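Local coordinates for protein alanine racemase (Corynebacterium glutamicum, PDB 2DY3) that belongs to the alanine racemase family of two-domain, pyridoxal-5'-phosphate-binding enzymes, pairing a TIM-barrel-like N-terminal domain with a C-terminal domain rich in beta strands, at residues B[240-245]-B[320-325]. Residues are numbered along the deposited sequence; the frame is centred on the assembly and turned at random.
Sequences AKVSVV and AGAKAV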
ATOM      1  N   ALA B 240      -9.314 -13.282  -3.138  1.00 19.81           N
ATOM      2  CA  ALA B 240      -8.441 -13.757  -4.196  1.00 21.03           C
ATOM      3  C   ALA B 240      -8.927 -15.101  -4.704  1.00 21.56           C
ATOM      4  O   ALA B 240      -9.674 -15.806  -4.027  1.00 23.35           O
ATOM      5  CB  ALA B 240      -7.011 -13.886  -3.672  1.00 19.00           C
ATOM      6  N   LYS B 241      -8.513 -15.446  -5.912  1.00 22.68           N
ATOM      7  CA  LYS B 241      -8.879 -16.720  -6.491  1.00 21.11           C
ATOM      8  C   LYS B 241      -7.651 -17.612  -6.365  1.00 19.86           C
ATOM      9  O   LYS B 241      -6.543 -17.206  -6.729  1.00 17.53           O
ATOM     10  CB  LYS B 241      -9.284 -16.531  -7.954  1.00 24.94           C
ATOM     11  CG  LYS B 241     -10.504 -15.630  -8.103  1.00 27.39           C
ATOM     12  CD  LYS B 241     -11.173 -15.791  -9.453  1.00 32.00           C
ATOM     13  CE  LYS B 241     -12.531 -15.101  -9.464  1.00 32.66           C
ATOM     14  NZ  LYS B 241     -13.227 -15.245 -10.772  1.00 35.85           N
ATOM     15  N   VAL B 242      -7.846 -18.810  -5.824  1.00 17.02           N
ATOM     16  CA  VAL B 242      -6.757 -19.756  -5.644  1.00 15.76           C
ATOM     17  C   VAL B 242      -6.110 -20.063  -6.988  1.00 17.03           C
ATOM     18  O   VAL B 242      -6.791 -20.433  -7.944  1.00 17.72           O
ATOM     19  CB  VAL B 242      -7.270 -21.066  -5.008  1.00 16.24           C
ATOM     20  CG1 VAL B 242      -6.113 -22.055  -4.828  1.00 13.22           C
ATOM     21  CG2 VAL B 242      -7.935 -20.760  -3.671  1.00 14.12           C
ATOM     22  N   SER B 243      -4.794 -19.908  -7.060  1.00 16.31           N
ATOM     23  CA  SER B 243      -4.079 -20.156  -8.304  1.00 17.82           C
ATOM     24  C   SER B 243      -3.745 -21.626  -8.495  1.00 18.84           C
ATOM     25  O   SER B 243      -3.797 -22.142  -9.610  1.00 19.39           O
ATOM     26  CB  SER B 243      -2.790 -19.338  -8.334  1.00 18.69           C
ATOM     27  OG  SER B 243      -1.946 -19.693  -7.257  1.00 17.97           O
ATOM     28  N   VAL B 244      -3.395 -22.299  -7.406  1.00 17.15           N
ATOM     29  CA  VAL B 244      -3.045 -23.707  -7.481  1.00 18.30           C
ATOM     30  C   VAL B 244      -3.351 -24.440  -6.181  1.00 18.21           C
ATOM     31  O   VAL B 244      -3.200 -23.886  -5.090  1.00 15.89           O
ATOM     32  CB  VAL B 244      -1.526 -23.903  -7.780  1.00 19.22           C
ATOM     33  CG1 VAL B 244      -1.199 -25.378  -7.841  1.00 17.90           C
ATOM     34  CG2 VAL B 244      -1.143 -23.240  -9.086  1.00 19.40           C
ATOM     35  N   VAL B 245      -3.793 -25.687  -6.315  1.00 20.50           N
ATOM     36  CA  VAL B 245      -4.070 -26.540  -5.168  1.00 21.09           C
ATOM     37  C   VAL B 245      -3.028 -27.638  -5.253  1.00 24.00           C
ATOM     38  O   VAL B 245      -2.942 -28.349  -6.252  1.00 25.72           O
ATOM     39  CB  VAL B 245      -5.477 -27.151  -5.228  1.00 19.06           C
ATOM     40  CG1 VAL B 245      -5.591 -28.288  -4.219  1.00 17.02           C
ATOM     41  CG2 VAL B 245      -6.519 -26.073  -4.918  1.00 17.13           C
ATOM     42  N   ALA B 320      -8.491 -25.057  -7.741  1.00 16.95           N
ATOM     43  CA  ALA B 320      -7.946 -23.795  -8.230  1.00 17.31           C
ATOM     44  C   ALA B 320      -9.099 -23.004  -8.829  1.00 17.62           C
ATOM     45  O   ALA B 320      -9.999 -23.579  -9.437  1.00 18.12           O
ATOM     46  CB  ALA B 320      -6.877 -24.053  -9.293  1.00 16.22           C
ATOM     47  N   GLY B 321      -9.072 -21.688  -8.649  1.00 17.67           N
ATOM     48  CA  GLY B 321     -10.136 -20.853  -9.173  1.00 18.23           C
ATOM     49  C   GLY B 321     -11.166 -20.546  -8.100  1.00 18.85           C
ATOM     50  O   GLY B 321     -12.028 -19.686  -8.277  1.00 21.16           O
ATOM     51  N   ALA B 322     -11.075 -21.255  -6.979  1.00 18.00           N
ATOM     52  CA  ALA B 322     -11.999 -21.049  -5.871  1.00 16.51           C
ATOM     53  C   ALA B 322     -11.751 -19.675  -5.261  1.00 17.38           C
ATOM     54  O   ALA B 322     -10.608 -19.226  -5.166  1.00 14.63           O
ATOM     55  CB  ALA B 322     -11.803 -22.128  -4.820  1.00 17.02           C
ATOM     56  N   LYS B 323     -12.830 -19.006  -4.861  1.00 18.06           N
ATOM     57  CA  LYS B 323     -12.731 -17.686  -4.257  1.00 17.89           C
ATOM     58  C   LYS B 323     -12.385 -17.772  -2.777  1.00 17.13           C
ATOM     59  O   LYS B 323     -13.120 -18.378  -1.987  1.00 14.28           O
ATOM     60  CB  LYS B 323     -14.052 -16.932  -4.407  1.00 22.05           C
ATOM     61  CG  LYS B 323     -14.364 -16.483  -5.824  1.00 27.45           C
ATOM     62  CD  LYS B 323     -15.796 -15.980  -5.923  1.00 30.56           C
ATOM     63  CE  LYS B 323     -16.085 -14.884  -4.903  1.00 33.10           C
ATOM     64  NZ  LYS B 323     -17.502 -14.397  -4.988  1.00 36.02           N
ATOM     65  N   ALA B 324     -11.263 -17.160  -2.410  1.00 14.81           N
ATOM     66  CA  ALA B 324     -10.818 -17.137  -1.022  1.00 14.19           C
ATOM     67  C   ALA B 324     -11.000 -15.730  -0.440  1.00 15.26           C
ATOM     68  O   ALA B 324     -10.345 -14.780  -0.877  1.00 16.19           O
ATOM     69  CB  ALA B 324      -9.354 -17.547  -0.938  1.00 13.91           C
ATOM     70  N   VAL B 325     -11.893 -15.602   0.532  1.00 14.73           N
ATOM     71  CA  VAL B 325     -12.143 -14.318   1.181  1.00 16.07           C
ATOM     72  C   VAL B 325     -11.114 -14.097   2.287  1.00 16.87           C
ATOM     73  O   VAL B 325     -11.004 -14.902   3.205  1.00 18.90           O
ATOM     74  CB  VAL B 325     -13.573 -14.262   1.814  1.00 17.19           C
ATOM     75  CG1 VAL B 325     -13.768 -12.948   2.565  1.00 14.88           C
ATOM     76  CG2 VAL B 325     -14.641 -14.415   0.727  1.00 16.31           C
TER
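A240 and A324 face each other as an antiparallel hydrogen-bonded pair, joined by A240 N to A324 O and, more tightly, by A324 N to A240 O at 2.6 Å. The second bond is nearly straight, 170° at the hydrogen, and its donor lies almost on the extension of the carbonyl bond. K241 and K323 form the next, non-hydrogen-bonded pair, after which backbone bonds continue beyond the paired strand residues: V242 N reaches A322 O in the plane of that carbonyl at 2.9 Å, and G321 N returns to V242 O at 2.7 Å. A322 O also receives a CA-H...O contact from K241 CA, 3.3 Å away. G321 has a positive phi (97°), where a side chain would press on the preceding carbonyl oxygen.

V242 carries much of the side-chain contact. Its CB lies 3.8 Å from A322 O; from there a chi1 of 180° sets CG1 anti to the backbone N and turns CG2 to within 3.4 Å of the same A322 O, with the methyls of A322 and A324 as apolar neighbours. Farther along, V245 CG2 abuts A320 N at 3.6 Å, and A320 CB sits against S243 O.

The contact joins strand 236-247, where its course is broken, to the short strand 323-325, which lies between it and strand 288-291 in the mixed sheet of the C-terminal domain. V244 packs on I101 of the second subunit. Four main-chain bonds and a few small apolar groups make this chiefly a backbone-held junction; the two lysines on one face meet through their aliphatic chains, K241 CE lying 4.3 Å from K323 CG, and with K323 NZ also close to K7 NZ, these like charges probably disfavour rather than strengthen the pairing.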